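Local coordinates for protein Azi13 (Streptomyces sahachiroi, PDB 5HMB) that acts as a hot-dog-fold thioesterase in azinomycin biosynthesis, probably hydrolysing thioesters of aromatic acids such as a naphthoate, at residues L20-I25 / A60-D65. Residues are numbered along the deposited sequence; the frame is centred on the assembly and turned at random.
Sequences LQFERI and ASAAAD
Phe22 and Ile25 pack against Ala62; the side-chain contacts are apolar, and one methyl also meets a backbone carbonyl. No hydrogen bond crosses between 20-25 and 60-65. The Ile25 side chain forks at CB. Its CG2 branch lies anti to the backbone N and runs on to the helix backbone, where it meets Ala62 O at 3.5 Å. The other branch starts with CG1, which stands beside the backbone N (chi1 -53°). CG1 touches the Phe22 ring at CD2, 3.5 Å away. The chain then extends to its tip, CD1, which lies 4.1 Å from Ala62 CB. Ile25 therefore touches both the backbone and the methyl group of Ala62.

Phe22 reaches the same methyl from another direction. Its ring presents CE2 at 3.6 Å from Ala62 CB. Phe22 CZ is slightly farther from that methyl, at 3.9 Å. The approach to the ring is oblique. Ala62 CB points at the strand segment and is touched by Phe22 and, more loosely, by Ile25. The backbones come closest where Ile25 CA lies 5.8 Å from Ala63 CA.

A classic beta bulge lies between the two large residues. Glu23 and Arg24 both face Val31 of strand 29-35. The bulge is consistent with Phe22 and Ile25, three positions apart, both reaching this helix. Ile25 also touches Arg66, farther along helix 49-68. Ala60, Ala63 and Ala64 pack on Trp110 of strand 107-115, and Ser61 and Ala64 on Leu129 of strand 121-133. The contact thus joins strand 21-26 to the long central helix held by the curved antiparallel sheet of the hot-dog fold.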
loop_
_atom_site.group_PDB
_atom_site.type_symbol
_atom_site.label_atom_id
_atom_site.label_comp_id
_atom_site.label_asym_id
_atom_site.label_seq_id
_atom_site.Cartn_x
_atom_site.Cartn_y
_atom_site.Cartn_z
ATOM N N LEU A 20 14.839 -2.055 -19.921
ATOM C CA LEU A 20 14.520 -0.639 -19.809
ATOM C C LEU A 20 15.515 0.208 -20.585
ATOM O O LEU A 20 16.724 -0.014 -20.519
ATOM C CB LEU A 20 14.534 -0.201 -18.349
ATOM C CG LEU A 20 13.390 -0.639 -17.458
ATOM C CD1 LEU A 20 13.642 -0.084 -16.071
ATOM C CD2 LEU A 20 12.088 -0.110 -18.017
ATOM N N GLN A 21 15.003 1.205 -21.305
ATOM C CA GLN A 21 15.847 2.170 -22.004
ATOM C C GLN A 21 15.436 3.561 -21.553
ATOM O O GLN A 21 14.342 4.026 -21.880
ATOM C CB GLN A 21 15.728 2.022 -23.519
ATOM C CG GLN A 21 15.919 0.587 -23.996
ATOM C CD GLN A 21 16.753 0.493 -25.256
ATOM O OE1 GLN A 21 16.240 0.168 -26.331
ATOM N NE2 GLN A 21 18.052 0.770 -25.133
ATOM N N PHE A 22 16.306 4.220 -20.801
ATOM C CA PHE A 22 15.958 5.505 -20.217
ATOM C C PHE A 22 16.076 6.618 -21.244
ATOM O O PHE A 22 17.105 6.765 -21.908
ATOM C CB PHE A 22 16.831 5.787 -18.998
ATOM C CG PHE A 22 16.325 5.134 -17.753
ATOM C CD1 PHE A 22 16.554 3.791 -17.517
ATOM C CD2 PHE A 22 15.563 5.845 -16.850
ATOM C CE1 PHE A 22 16.068 3.174 -16.377
ATOM C CE2 PHE A 22 15.072 5.238 -15.713
ATOM C CZ PHE A 22 15.330 3.900 -15.475
ATOM N N GLU A 23 14.994 7.375 -21.391
ATOM C CA GLU A 23 14.965 8.557 -22.237
ATOM C C GLU A 23 15.338 9.811 -21.465
ATOM O O GLU A 23 15.869 10.761 -22.050
ATOM C CB GLU A 23 13.567 8.716 -22.852
ATOM C CG GLU A 23 13.414 9.826 -23.889
ATOM C CD GLU A 23 14.202 9.561 -25.164
ATOM O OE1 GLU A 23 14.514 10.538 -25.883
ATOM O OE2 GLU A 23 14.511 8.382 -25.446
ATOM N N ARG A 24 15.078 9.837 -20.162
ATOM C CA ARG A 24 15.333 11.031 -19.373
ATOM C C ARG A 24 15.507 10.619 -17.921
ATOM O O ARG A 24 14.747 9.791 -17.417
ATOM C CB ARG A 24 14.185 12.036 -19.513
ATOM C CG ARG A 24 14.309 13.249 -18.621
ATOM C CD ARG A 24 12.988 13.997 -18.520
ATOM N NE ARG A 24 12.607 14.649 -19.769
ATOM C CZ ARG A 24 13.063 15.832 -20.165
ATOM N NH1 ARG A 24 12.653 16.353 -21.315
ATOM N NH2 ARG A 24 13.934 16.494 -19.416
ATOM N N ILE A 25 16.523 11.179 -17.268
ATOM C CA ILE A 25 16.729 10.991 -15.834
ATOM C C ILE A 25 17.106 12.337 -15.234
ATOM O O ILE A 25 18.291 12.670 -15.117
ATOM C CB ILE A 25 17.811 9.948 -15.504
ATOM C CG1 ILE A 25 17.545 8.626 -16.209
ATOM C CG2 ILE A 25 17.897 9.741 -13.979
ATOM C CD1 ILE A 25 18.504 7.538 -15.816
ATOM N N ALA A 60 11.681 4.835 -10.578
ATOM C CA ALA A 60 11.670 5.741 -9.435
ATOM C C ALA A 60 13.060 5.853 -8.797
ATOM O O ALA A 60 13.498 6.958 -8.441
ATOM C CB ALA A 60 10.625 5.281 -8.417
ATOM N N SER A 61 13.780 4.732 -8.656
ATOM C CA SER A 61 15.106 4.790 -8.031
ATOM C C SER A 61 16.059 5.641 -8.850
ATOM O O SER A 61 16.883 6.377 -8.289
ATOM C CB SER A 61 15.707 3.390 -7.867
ATOM O OG SER A 61 15.169 2.705 -6.751
ATOM N N ALA A 62 15.986 5.523 -10.180
ATOM C CA ALA A 62 16.816 6.360 -11.041
ATOM C C ALA A 62 16.561 7.828 -10.767
ATOM O O ALA A 62 17.501 8.619 -10.647
ATOM C CB ALA A 62 16.548 6.048 -12.515
ATOM N N ALA A 63 15.285 8.214 -10.663
ATOM C CA ALA A 63 14.969 9.616 -10.428
ATOM C C ALA A 63 15.408 10.050 -9.036
ATOM O O ALA A 63 15.977 11.137 -8.873
ATOM C CB ALA A 63 13.481 9.870 -10.622
ATOM N N ALA A 64 15.147 9.214 -8.024
ATOM C CA ALA A 64 15.509 9.556 -6.649
ATOM C C ALA A 64 17.013 9.742 -6.504
ATOM O O ALA A 64 17.471 10.671 -5.833
ATOM C CB ALA A 64 15.035 8.467 -5.689
ATOM N N ASP A 65 17.785 8.834 -7.102
ATOM C CA ASP A 65 19.239 8.918 -7.089
ATOM C C ASP A 65 19.708 10.220 -7.723
ATOM O O ASP A 65 20.528 10.948 -7.151
ATOM C CB ASP A 65 19.807 7.715 -7.835
ATOM C CG ASP A 65 21.119 7.255 -7.275
ATOM O OD1 ASP A 65 21.249 7.191 -6.030
ATOM O OD2 ASP A 65 22.022 6.958 -8.082
#